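Local coordinates for 2-oxoadipate dioxygenase/decarboxylase, chloroplastic/amyloplastic (Oryza sativa, PDB 6W1K), which catalyses the iron(II)-dependent decarboxylation and hydroxylation of 2-oxoadipate to D-2-hydroxyglutarate, a step of lysine breakdown in plant plastids, at residues K95-L100 / K301-T306; L239-T244 / V296-K301; I140-R145 / Y170-V175; P134-I139 / S177-Y182. One frame throughout, in Å; residues are numbered along the deposited sequence.

Interaction 1 (K95-L100 / K301-T306). With OOG (2-oxoadipic acid), chain F.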
# COMPACT_ATOMS: atom_id res chain seq x y z
N LYS A 95 -0.21 -14.17 10.40
CA LYS A 95 -0.02 -14.18 8.96
C LYS A 95 1.43 -14.37 8.54
O LYS A 95 1.69 -14.48 7.34
CB LYS A 95 -0.54 -12.87 8.37
CG LYS A 95 -2.05 -12.67 8.45
CD LYS A 95 -2.42 -11.23 7.98
CE LYS A 95 -3.92 -11.12 7.69
NZ LYS A 95 -4.68 -11.05 8.98
N LYS A 96 2.36 -14.42 9.49
CA LYS A 96 3.77 -14.66 9.21
C LYS A 96 4.36 -13.57 8.32
O LYS A 96 5.05 -13.85 7.34
CB LYS A 96 3.97 -16.05 8.59
CG LYS A 96 3.22 -17.16 9.38
CD LYS A 96 3.79 -18.55 9.25
CE LYS A 96 2.94 -19.60 10.04
NZ LYS A 96 3.63 -20.92 10.09
N LEU A 97 4.08 -12.32 8.68
CA LEU A 97 4.54 -11.15 7.94
C LEU A 97 5.32 -10.20 8.84
O LEU A 97 5.11 -10.15 10.05
CB LEU A 97 3.36 -10.38 7.34
CG LEU A 97 2.27 -11.16 6.59
CD1 LEU A 97 1.07 -10.25 6.26
CD2 LEU A 97 2.87 -11.77 5.33
N ARG A 98 6.20 -9.43 8.23
CA ARG A 98 6.90 -8.31 8.86
C ARG A 98 6.74 -7.15 7.89
O ARG A 98 6.63 -7.37 6.68
CB ARG A 98 8.38 -8.66 9.10
CG ARG A 98 9.26 -7.51 9.48
CD ARG A 98 10.69 -8.00 9.77
NE ARG A 98 11.48 -8.17 8.56
CZ ARG A 98 12.31 -7.25 8.06
NH1 ARG A 98 12.48 -6.08 8.67
NH2 ARG A 98 12.98 -7.50 6.93
N ALA A 99 6.66 -5.93 8.41
CA ALA A 99 6.53 -4.75 7.57
C ALA A 99 7.37 -3.62 8.14
O ALA A 99 7.63 -3.57 9.33
CB ALA A 99 5.06 -4.30 7.46
N LEU A 100 7.79 -2.72 7.26
CA LEU A 100 8.47 -1.48 7.62
C LEU A 100 7.82 -0.37 6.84
O LEU A 100 7.46 -0.56 5.67
CB LEU A 100 9.93 -1.56 7.28
CG LEU A 100 10.98 -0.64 7.88
CD1 LEU A 100 11.00 -0.72 9.37
CD2 LEU A 100 12.34 -1.09 7.29
N LYS A 301 -6.10 -6.25 9.63
CA LYS A 301 -7.38 -6.51 8.99
C LYS A 301 -7.44 -5.97 7.57
O LYS A 301 -8.16 -6.52 6.72
CB LYS A 301 -8.51 -5.90 9.83
CG LYS A 301 -8.56 -6.39 11.29
CD LYS A 301 -9.08 -7.85 11.37
CE LYS A 301 -9.01 -8.43 12.80
NZ LYS A 301 -7.99 -9.52 12.94
N ILE A 302 -6.66 -4.94 7.27
CA ILE A 302 -6.65 -4.37 5.93
C ILE A 302 -5.95 -5.31 4.96
O ILE A 302 -6.31 -5.36 3.78
CB ILE A 302 -5.98 -2.98 5.96
CG1 ILE A 302 -6.83 -2.01 6.78
CG2 ILE A 302 -5.79 -2.40 4.55
CD1 ILE A 302 -6.15 -0.69 7.09
N PHE A 303 -4.99 -6.12 5.45
CA PHE A 303 -4.37 -7.14 4.60
C PHE A 303 -5.42 -8.03 3.94
O PHE A 303 -5.19 -8.60 2.88
CB PHE A 303 -3.41 -8.05 5.39
CG PHE A 303 -2.02 -7.49 5.57
CD1 PHE A 303 -1.20 -7.24 4.48
CD2 PHE A 303 -1.53 -7.22 6.84
CE1 PHE A 303 0.08 -6.72 4.64
CE2 PHE A 303 -0.25 -6.69 7.02
CZ PHE A 303 0.55 -6.44 5.92
N GLU A 304 -6.57 -8.18 4.59
CA GLU A 304 -7.58 -9.11 4.14
C GLU A 304 -8.47 -8.55 3.04
O GLU A 304 -9.36 -9.26 2.55
CB GLU A 304 -8.39 -9.57 5.35
CG GLU A 304 -7.53 -10.37 6.34
CD GLU A 304 -8.31 -11.01 7.47
OE1 GLU A 304 -9.45 -11.46 7.22
OE2 GLU A 304 -7.78 -11.05 8.61
N SER A 305 -8.20 -7.33 2.58
CA SER A 305 -8.91 -6.80 1.43
C SER A 305 -8.71 -7.66 0.19
O SER A 305 -9.56 -7.64 -0.71
CB SER A 305 -8.43 -5.38 1.15
OG SER A 305 -8.64 -4.56 2.30
N THR A 306 -7.64 -8.43 0.14
CA THR A 306 -7.38 -9.30 -0.99
C THR A 306 -7.76 -10.75 -0.72
O THR A 306 -7.58 -11.59 -1.61
CB THR A 306 -5.90 -9.25 -1.40
OG1 THR A 306 -5.06 -9.42 -0.25
CG2 THR A 306 -5.56 -7.95 -2.12
C2 OOG F . -0.77 -3.67 3.41
C3 OOG F . -1.88 -3.60 4.46
C4 OOG F . -1.45 -2.69 5.62
C6 OOG F . -2.12 -0.22 6.31
O4 OOG F . -1.97 -0.47 7.54
O3 OOG F . -2.67 0.85 5.96
C5 OOG F . -1.64 -1.21 5.26
C1 OOG F . -1.05 -4.75 2.35
O1 OOG F . -0.18 -5.15 1.67
O2 OOG F . -2.33 -5.28 2.17
O5 OOG F . -1.42 -0.82 4.17

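Interaction 2 (L239-T244 / V296-K301). With OOG (2-oxoadipic acid), chain F.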
# COMPACT_ATOMS: atom_id res chain seq x y z
N LEU A 239 -6.01 7.21 14.10
CA LEU A 239 -5.82 6.69 12.76
C LEU A 239 -7.01 5.81 12.43
O LEU A 239 -7.24 4.79 13.08
CB LEU A 239 -4.51 5.92 12.67
CG LEU A 239 -4.29 5.23 11.31
CD1 LEU A 239 -4.21 6.26 10.15
CD2 LEU A 239 -3.01 4.38 11.40
N GLN A 240 -7.78 6.23 11.43
CA GLN A 240 -9.00 5.55 11.03
C GLN A 240 -8.91 5.20 9.55
O GLN A 240 -8.64 6.07 8.71
CB GLN A 240 -10.23 6.42 11.33
CG GLN A 240 -10.16 7.10 12.69
CD GLN A 240 -11.50 7.67 13.15
OE1 GLN A 240 -12.47 7.73 12.39
NE2 GLN A 240 -11.55 8.11 14.40
N GLN A 241 -9.12 3.93 9.23
CA GLN A 241 -8.81 3.44 7.88
C GLN A 241 -9.93 2.56 7.38
O GLN A 241 -10.55 1.82 8.16
CB GLN A 241 -7.50 2.69 7.88
CG GLN A 241 -6.28 3.52 8.23
CD GLN A 241 -5.06 2.65 8.43
OE1 GLN A 241 -4.74 2.23 9.54
NE2 GLN A 241 -4.35 2.40 7.34
N SER A 242 -10.21 2.67 6.08
CA SER A 242 -11.14 1.78 5.38
C SER A 242 -10.53 1.45 4.03
O SER A 242 -9.59 2.11 3.57
CB SER A 242 -12.52 2.42 5.24
OG SER A 242 -12.43 3.64 4.55
N SER A 243 -11.06 0.40 3.38
CA SER A 243 -10.47 -0.09 2.14
C SER A 243 -11.55 -0.82 1.34
O SER A 243 -12.48 -1.38 1.92
CB SER A 243 -9.31 -1.06 2.36
OG SER A 243 -9.73 -2.26 2.97
N THR A 244 -11.42 -0.80 0.01
CA THR A 244 -12.32 -1.57 -0.83
C THR A 244 -11.88 -3.03 -0.83
O THR A 244 -10.74 -3.36 -0.51
CB THR A 244 -12.33 -1.05 -2.27
OG1 THR A 244 -11.00 -1.02 -2.78
CG2 THR A 244 -12.96 0.33 -2.37
N VAL A 296 -0.69 -1.80 14.11
CA VAL A 296 -0.70 -3.23 13.82
C VAL A 296 -2.13 -3.75 13.76
O VAL A 296 -2.48 -4.50 12.84
CB VAL A 296 0.14 -3.97 14.88
CG1 VAL A 296 -0.41 -3.66 16.30
CG2 VAL A 296 0.15 -5.46 14.57
N GLY A 297 -2.98 -3.36 14.71
CA GLY A 297 -4.36 -3.83 14.71
C GLY A 297 -5.12 -3.50 13.43
O GLY A 297 -5.78 -4.36 12.85
N ASN A 298 -5.04 -2.24 12.98
CA ASN A 298 -5.65 -1.86 11.71
C ASN A 298 -5.06 -2.67 10.55
O ASN A 298 -5.78 -3.30 9.77
CB ASN A 298 -5.45 -0.36 11.44
CG ASN A 298 -6.22 0.51 12.41
OD1 ASN A 298 -6.79 0.02 13.36
ND2 ASN A 298 -6.27 1.81 12.13
N ALA A 299 -3.74 -2.60 10.40
CA ALA A 299 -3.10 -3.21 9.25
C ALA A 299 -3.46 -4.68 9.13
O ALA A 299 -3.68 -5.17 8.02
CB ALA A 299 -1.59 -3.06 9.39
N ASP A 300 -3.51 -5.39 10.27
CA ASP A 300 -3.80 -6.81 10.24
C ASP A 300 -5.08 -7.10 9.48
O ASP A 300 -5.15 -8.07 8.73
CB ASP A 300 -3.89 -7.37 11.67
CG ASP A 300 -3.90 -8.90 11.72
OD1 ASP A 300 -3.24 -9.56 10.88
OD2 ASP A 300 -4.57 -9.46 12.62
N LYS A 301 -6.10 -6.25 9.63
CA LYS A 301 -7.38 -6.51 8.99
C LYS A 301 -7.44 -5.97 7.57
O LYS A 301 -8.16 -6.52 6.72
CB LYS A 301 -8.51 -5.90 9.83
CG LYS A 301 -8.56 -6.39 11.29
CD LYS A 301 -9.08 -7.85 11.37
CE LYS A 301 -9.01 -8.43 12.80
NZ LYS A 301 -7.99 -9.52 12.94
C2 OOG F . -0.77 -3.67 3.41
C3 OOG F . -1.88 -3.60 4.46
C4 OOG F . -1.45 -2.69 5.62
C6 OOG F . -2.12 -0.22 6.31
O4 OOG F . -1.97 -0.47 7.54
O3 OOG F . -2.67 0.85 5.96
C5 OOG F . -1.64 -1.21 5.26
C1 OOG F . -1.05 -4.75 2.35
O1 OOG F . -0.18 -5.15 1.67
O2 OOG F . -2.33 -5.28 2.17
O5 OOG F . -1.42 -0.82 4.17

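Interaction 3 (I140-R145 / Y170-V175)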
# COMPACT_ATOMS: atom_id res chain seq x y z
N ILE A 140 7.90 -21.61 -3.44
CA ILE A 140 8.40 -20.25 -3.54
C ILE A 140 9.85 -20.25 -3.99
O ILE A 140 10.25 -19.44 -4.83
CB ILE A 140 8.22 -19.52 -2.19
CG1 ILE A 140 6.73 -19.27 -1.97
CG2 ILE A 140 9.01 -18.21 -2.15
CD1 ILE A 140 6.35 -18.97 -0.50
N GLN A 141 10.65 -21.15 -3.43
CA GLN A 141 12.05 -21.24 -3.82
C GLN A 141 12.20 -21.53 -5.31
O GLN A 141 13.14 -21.04 -5.95
CB GLN A 141 12.76 -22.32 -3.02
CG GLN A 141 14.25 -22.24 -3.06
CD GLN A 141 14.79 -20.96 -2.41
OE1 GLN A 141 14.28 -20.48 -1.39
NE2 GLN A 141 15.83 -20.40 -3.02
N LYS A 142 11.31 -22.37 -5.87
CA LYS A 142 11.38 -22.66 -7.30
C LYS A 142 11.23 -21.38 -8.12
O LYS A 142 11.98 -21.15 -9.08
CB LYS A 142 10.29 -23.67 -7.70
CG LYS A 142 10.16 -23.88 -9.22
CD LYS A 142 9.14 -24.96 -9.59
CE LYS A 142 7.72 -24.52 -9.27
NZ LYS A 142 6.69 -25.43 -9.90
N TYR A 143 10.23 -20.56 -7.79
CA TYR A 143 10.03 -19.34 -8.56
C TYR A 143 11.17 -18.36 -8.33
O TYR A 143 11.65 -17.74 -9.29
CB TYR A 143 8.69 -18.74 -8.22
CG TYR A 143 7.60 -19.57 -8.81
CD1 TYR A 143 7.31 -19.50 -10.16
CD2 TYR A 143 6.91 -20.47 -8.06
CE1 TYR A 143 6.33 -20.27 -10.73
CE2 TYR A 143 5.93 -21.21 -8.60
CZ TYR A 143 5.63 -21.13 -9.95
OH TYR A 143 4.67 -21.91 -10.54
N ILE A 144 11.63 -18.23 -7.08
CA ILE A 144 12.76 -17.35 -6.80
C ILE A 144 13.97 -17.75 -7.65
O ILE A 144 14.68 -16.90 -8.19
CB ILE A 144 13.11 -17.36 -5.30
CG1 ILE A 144 12.04 -16.67 -4.43
CG2 ILE A 144 14.47 -16.73 -5.06
CD1 ILE A 144 11.65 -15.36 -4.87
N ARG A 145 14.22 -19.06 -7.79
CA ARG A 145 15.33 -19.50 -8.63
C ARG A 145 15.13 -19.07 -10.09
O ARG A 145 16.08 -18.63 -10.75
CB ARG A 145 15.53 -21.01 -8.54
CG ARG A 145 16.17 -21.45 -7.20
CD ARG A 145 17.53 -20.75 -6.91
NE ARG A 145 17.45 -19.72 -5.85
CZ ARG A 145 18.06 -18.53 -5.90
NH1 ARG A 145 18.82 -18.20 -6.95
NH2 ARG A 145 17.91 -17.67 -4.89
N TYR A 170 -0.97 -23.20 -12.17
CA TYR A 170 -2.13 -23.05 -11.31
C TYR A 170 -1.99 -23.91 -10.05
O TYR A 170 -2.36 -23.48 -8.96
CB TYR A 170 -3.41 -23.43 -12.07
CG TYR A 170 -4.67 -23.19 -11.25
CD1 TYR A 170 -4.87 -21.99 -10.62
CD2 TYR A 170 -5.65 -24.18 -11.09
CE1 TYR A 170 -6.00 -21.75 -9.83
CE2 TYR A 170 -6.80 -23.93 -10.31
CZ TYR A 170 -6.96 -22.72 -9.68
OH TYR A 170 -8.08 -22.47 -8.91
N SER A 171 -1.49 -25.14 -10.21
CA SER A 171 -1.35 -26.03 -9.07
C SER A 171 -0.54 -25.37 -7.96
O SER A 171 -0.84 -25.54 -6.77
CB SER A 171 -0.69 -27.34 -9.49
OG SER A 171 0.58 -27.10 -10.07
N ASP A 172 0.49 -24.62 -8.32
CA ASP A 172 1.31 -23.99 -7.29
C ASP A 172 0.54 -22.87 -6.60
O ASP A 172 0.63 -22.69 -5.38
CB ASP A 172 2.60 -23.46 -7.89
CG ASP A 172 3.62 -24.56 -8.24
OD1 ASP A 172 3.49 -25.69 -7.74
OD2 ASP A 172 4.57 -24.25 -9.01
N PHE A 173 -0.18 -22.06 -7.39
CA PHE A 173 -1.06 -21.04 -6.84
C PHE A 173 -2.07 -21.66 -5.88
O PHE A 173 -2.32 -21.15 -4.79
CB PHE A 173 -1.75 -20.31 -7.99
CG PHE A 173 -2.71 -19.23 -7.56
CD1 PHE A 173 -4.06 -19.46 -7.55
CD2 PHE A 173 -2.26 -17.97 -7.22
CE1 PHE A 173 -4.96 -18.45 -7.18
CE2 PHE A 173 -3.14 -16.96 -6.88
CZ PHE A 173 -4.48 -17.20 -6.84
N GLN A 174 -2.64 -22.80 -6.27
CA GLN A 174 -3.62 -23.47 -5.42
C GLN A 174 -3.01 -23.84 -4.07
O GLN A 174 -3.64 -23.63 -3.03
CB GLN A 174 -4.14 -24.72 -6.11
CG GLN A 174 -5.32 -24.53 -7.02
CD GLN A 174 -5.72 -25.86 -7.64
OE1 GLN A 174 -4.89 -26.53 -8.28
NE2 GLN A 174 -6.97 -26.27 -7.44
N VAL A 175 -1.82 -24.45 -4.07
CA VAL A 175 -1.18 -24.88 -2.82
C VAL A 175 -0.89 -23.68 -1.92
O VAL A 175 -1.12 -23.72 -0.71
CB VAL A 175 0.10 -25.67 -3.14
CG1 VAL A 175 0.91 -25.91 -1.88
CG2 VAL A 175 -0.24 -27.01 -3.81

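Interaction 4 (P134-I139 / S177-Y182)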
# COMPACT_ATOMS: atom_id res chain seq x y z
N PRO A 134 7.19 -26.86 4.59
CA PRO A 134 8.24 -27.18 3.61
C PRO A 134 7.74 -27.17 2.17
O PRO A 134 8.45 -26.71 1.27
CB PRO A 134 8.71 -28.58 4.04
CG PRO A 134 8.41 -28.63 5.51
CD PRO A 134 7.14 -27.83 5.70
N GLN A 135 6.53 -27.68 1.93
CA GLN A 135 6.01 -27.71 0.56
C GLN A 135 5.91 -26.31 -0.04
O GLN A 135 6.35 -26.08 -1.18
CB GLN A 135 4.64 -28.41 0.54
CG GLN A 135 4.04 -28.52 -0.85
CD GLN A 135 2.62 -29.06 -0.85
OE1 GLN A 135 1.89 -28.98 0.15
NE2 GLN A 135 2.22 -29.61 -1.99
N SER A 136 5.33 -25.35 0.70
CA SER A 136 5.25 -23.97 0.18
C SER A 136 6.62 -23.32 0.09
O SER A 136 6.88 -22.52 -0.82
CB SER A 136 4.34 -23.10 1.05
OG SER A 136 3.01 -23.59 1.01
N GLN A 137 7.50 -23.59 1.05
CA GLN A 137 8.86 -23.06 0.92
C GLN A 137 9.48 -23.52 -0.39
O GLN A 137 10.19 -22.74 -1.04
CB GLN A 137 9.73 -23.50 2.10
CG GLN A 137 9.30 -22.92 3.40
CD GLN A 137 10.34 -23.11 4.49
OE1 GLN A 137 11.53 -22.90 4.28
NE2 GLN A 137 9.88 -23.51 5.67
N ASP A 138 9.23 -24.77 -0.78
CA ASP A 138 9.87 -25.28 -1.99
C ASP A 138 9.25 -24.68 -3.24
O ASP A 138 9.94 -24.46 -4.24
CB ASP A 138 9.76 -26.80 -2.08
CG ASP A 138 10.66 -27.52 -1.08
OD1 ASP A 138 11.51 -26.86 -0.45
OD2 ASP A 138 10.49 -28.75 -0.92
N ILE A 139 7.94 -24.41 -3.21
CA ILE A 139 7.29 -23.78 -4.35
C ILE A 139 7.82 -22.36 -4.53
O ILE A 139 8.21 -21.95 -5.63
CB ILE A 139 5.76 -23.79 -4.16
CG1 ILE A 139 5.17 -25.17 -4.38
CG2 ILE A 139 5.12 -22.75 -5.11
CD1 ILE A 139 3.77 -25.29 -3.81
N SER A 177 -2.36 -20.70 -1.99
CA SER A 177 -3.62 -20.10 -1.56
C SER A 177 -4.16 -20.77 -0.32
O SER A 177 -4.84 -20.12 0.48
CB SER A 177 -4.68 -20.17 -2.65
OG SER A 177 -4.38 -19.30 -3.71
N ARG A 178 -3.92 -22.07 -0.16
CA ARG A 178 -4.48 -22.81 0.97
C ARG A 178 -3.71 -22.55 2.26
O ARG A 178 -4.29 -22.64 3.35
CB ARG A 178 -4.49 -24.30 0.65
CG ARG A 178 -5.59 -24.73 -0.34
CD ARG A 178 -5.40 -26.17 -0.79
NE ARG A 178 -6.17 -26.47 -2.00
CZ ARG A 178 -5.68 -27.09 -3.07
NH1 ARG A 178 -4.41 -27.48 -3.11
NH2 ARG A 178 -6.47 -27.32 -4.12
N GLU A 179 -2.43 -22.22 2.17
CA GLU A 179 -1.62 -21.97 3.36
C GLU A 179 -1.42 -20.48 3.65
O GLU A 179 -1.40 -20.09 4.82
CB GLU A 179 -0.25 -22.62 3.21
CG GLU A 179 0.67 -22.38 4.42
CD GLU A 179 1.94 -23.21 4.38
OE1 GLU A 179 2.20 -23.85 3.33
OE2 GLU A 179 2.67 -23.24 5.40
N SER A 180 -1.25 -19.67 2.61
CA SER A 180 -1.01 -18.24 2.79
C SER A 180 -1.59 -17.49 1.60
O SER A 180 -1.01 -17.51 0.51
CB SER A 180 0.49 -17.94 2.92
OG SER A 180 0.68 -16.53 2.80
N GLU A 181 -2.70 -16.80 1.83
CA GLU A 181 -3.28 -15.97 0.77
C GLU A 181 -2.34 -14.84 0.36
O GLU A 181 -2.35 -14.41 -0.79
CB GLU A 181 -4.61 -15.41 1.23
CG GLU A 181 -5.61 -16.57 1.52
CD GLU A 181 -7.06 -16.12 1.50
OE1 GLU A 181 -7.54 -15.83 0.39
OE2 GLU A 181 -7.69 -16.04 2.58
N TYR A 182 -1.57 -14.33 1.31
CA TYR A 182 -0.55 -13.35 0.99
C TYR A 182 0.44 -13.92 -0.01
O TYR A 182 0.79 -13.26 -1.00
CB TYR A 182 0.13 -12.92 2.28
CG TYR A 182 1.19 -11.83 2.14
CD1 TYR A 182 2.42 -12.11 1.56
CD2 TYR A 182 0.96 -10.54 2.62
CE1 TYR A 182 3.38 -11.15 1.43
CE2 TYR A 182 1.93 -9.56 2.49
CZ TYR A 182 3.15 -9.88 1.92
OH TYR A 182 4.14 -8.96 1.80
O HOH W 1 1.46 -26.78 1.80

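Interaction 1 (K95-L100 / K301-T306)
Part of the wall of the 2-oxoadipate pocket is built here from the start of strand 97-103 and the end of helix 296-302 with the 3-10 turn that follows, and its central piece, the ring of F303, is sandwiched between L97 and the substrate. L97 sends CD1 over the middle of one face, 3.8 Å from the ring centroid and only 8° off the normal, a CH-pi contact. The opposite face belongs to 2-oxoadipate, whose C3 lies 3.6 Å above the ring plane toward the rim, while the distal carboxylate carbon C1 comes within 3.2 Å of F303 CE1. Were F303 an alanine, L97 and the substrate would probably face each other across a gap, and the aliphatic chain of 2-oxoadipate would lose its flat support. Beside this apolar layer runs K95. The extended chain lays its CE 3.9 Å from F303 CB, and a final bend (chi4 76°) directs NZ to E304 OE2, a salt bridge of 3.1 Å. The bond arrives on the anti side of that oxygen, 22° out of the carboxylate plane. NZ also pairs with D300, its stronger partner, and the two acids probably offset the nearby positive charge of K301. K96 and L97 form a G1 beta bulge opposite F92 of strand 85-92, and F92 meets the F303 ring edge-to-face. Y182 of helix 181-189 packs on both L97 and F303, while I302 leans on Y265 and E267 of strand 258-271.

Interaction 2 (L239-T244 / V296-K301)
At the metal end of the 2-oxoadipate pocket, strand 239-243 meets helix 296-302 through Q241 and N298, whose side-chain amides are hydrogen-bonded to each other. N298 is the donor: its ND2 reaches Q241 OE1 at 3.0 Å with an N-H...O angle of 160°, the acceptor lying in the amide plane of N298. The same nitrogen gives a longer, more bent bond of 3.3 Å to the backbone oxygen of L239, which it approaches from above the carbonyl plane. One amide nitrogen of the helix thus holds a backbone and a side-chain acceptor two residues apart on the strand. The two amide planes stand 49° apart. With CG lying opposite the carbonyl carbon about chi1 (-64°) and the chain extended beyond it, Q241 reaches into the pocket, where NE2 lies 2.7 Å from O3 of 2-oxoadipate in a weak, bent hydrogen bond. Its stronger partner is E267, a ligand of the nickel ion that occupies the iron site. From the helix, A299 CB approaches the substrate O4 to 3.2 Å. By engaging OE1, N298 probably fixes the orientation of the Q241 amide with NE2 facing the substrate and E267, consistent with N298 being a second-shell residue that positions Q241.

Interaction 3 (I140-R145 / Y170-V175)
D172 OD2 is held by two donors from neighbouring positions on helix 134-147. K142 NZ makes a salt bridge to it at 2.6 Å, a short one, and uses the syn lone pair, on the side of the other carboxylate oxygen. Y143 OH donates to the same atom at 2.8 Å but takes the anti lone pair, so the two donors share OD2 by approaching its different sides. The tyrosine ring stands almost square to the carboxylate, the planes 89° apart, and OD2 lies at the ring edge, near its plane. K142 reaches this point because its CG lies opposite the backbone N (chi1 172°) and the chain then bends at chi3; the lysine and aspartate side chains cross at about a right angle, with NZ ending at OD2. The carboxylate is buried, and the lysine probably favours its charged form. Y143 OH has a second role, as it also bonds the backbone N of I169 immediately ahead of helix 170-179, and so ties the start of that helix as well as its first turn. D172 further packs on I139. Far from the metal site, this is a salt bridge, buried on its aspartate side, with a tyrosine as second donor, joining two of the helices that the chain forms between strands 121-127 and 195-199.

Interaction 4 (P134-I139 / S177-Y182)
Direct hydrogen bonding between S136 and E179 carries this contact. S136 OG donates to E179 OE1 across a very short 2.5 Å, and S136 CB follows at 3.2 Å from the same oxygen. The glutamate spans the distance because CG points opposite its backbone N (chi1 179°) and the rest of the chain is extended, bringing the carboxylate from beside the junction of helices 170-179 and 181-189 to the first turn of helix 134-147. S133, just before that helix, offers OE1 another hydroxyl. A lysine in place of E179 would probably leave the hydroxyls of S136 and S133 without their shared acceptor and bring a positive charge to the helix N terminus. Water-mediated bonding is subsidiary: one water donates to Q135 OE1 at 2.8 Å and, weakly, to E179 OE1 at 3.4 Å. Van der Waals packing lies alongside: S136 on L176, I139 on V175. One residue on from E179, S180 is the N-cap of helix 181-189, its OG accepting from the backbone N of A183. S133 OG, accepting from the backbone N of S136, is likewise N-cap-like at the start of helix 134-147, and the E179 carboxylate meets this N terminus as a tertiary contact, where the helix dipole would probably favour its negative charge.

Overall arrangement
Of the segments in these contacts, 95-100 comes first, and its partner in interaction 1 lies some 200 residues on, so that contact closes a long loop holding the other three. Within it, after strand 121-127, the chain forms helix 134-147 and later returns against it as helix 170-179: interaction 4 closes the wider of these loops, and interaction 3 falls wholly within it. Both are complete before interaction 2 opens at strand 239-243. Interactions 3 and 4 share helices 134-147 and 170-179. Interactions 1 and 2 share K301 and both reach 2-oxoadipate. Segment 177-182 of interaction 4 also touches interaction 1, connecting the peripheral helices to the pocket.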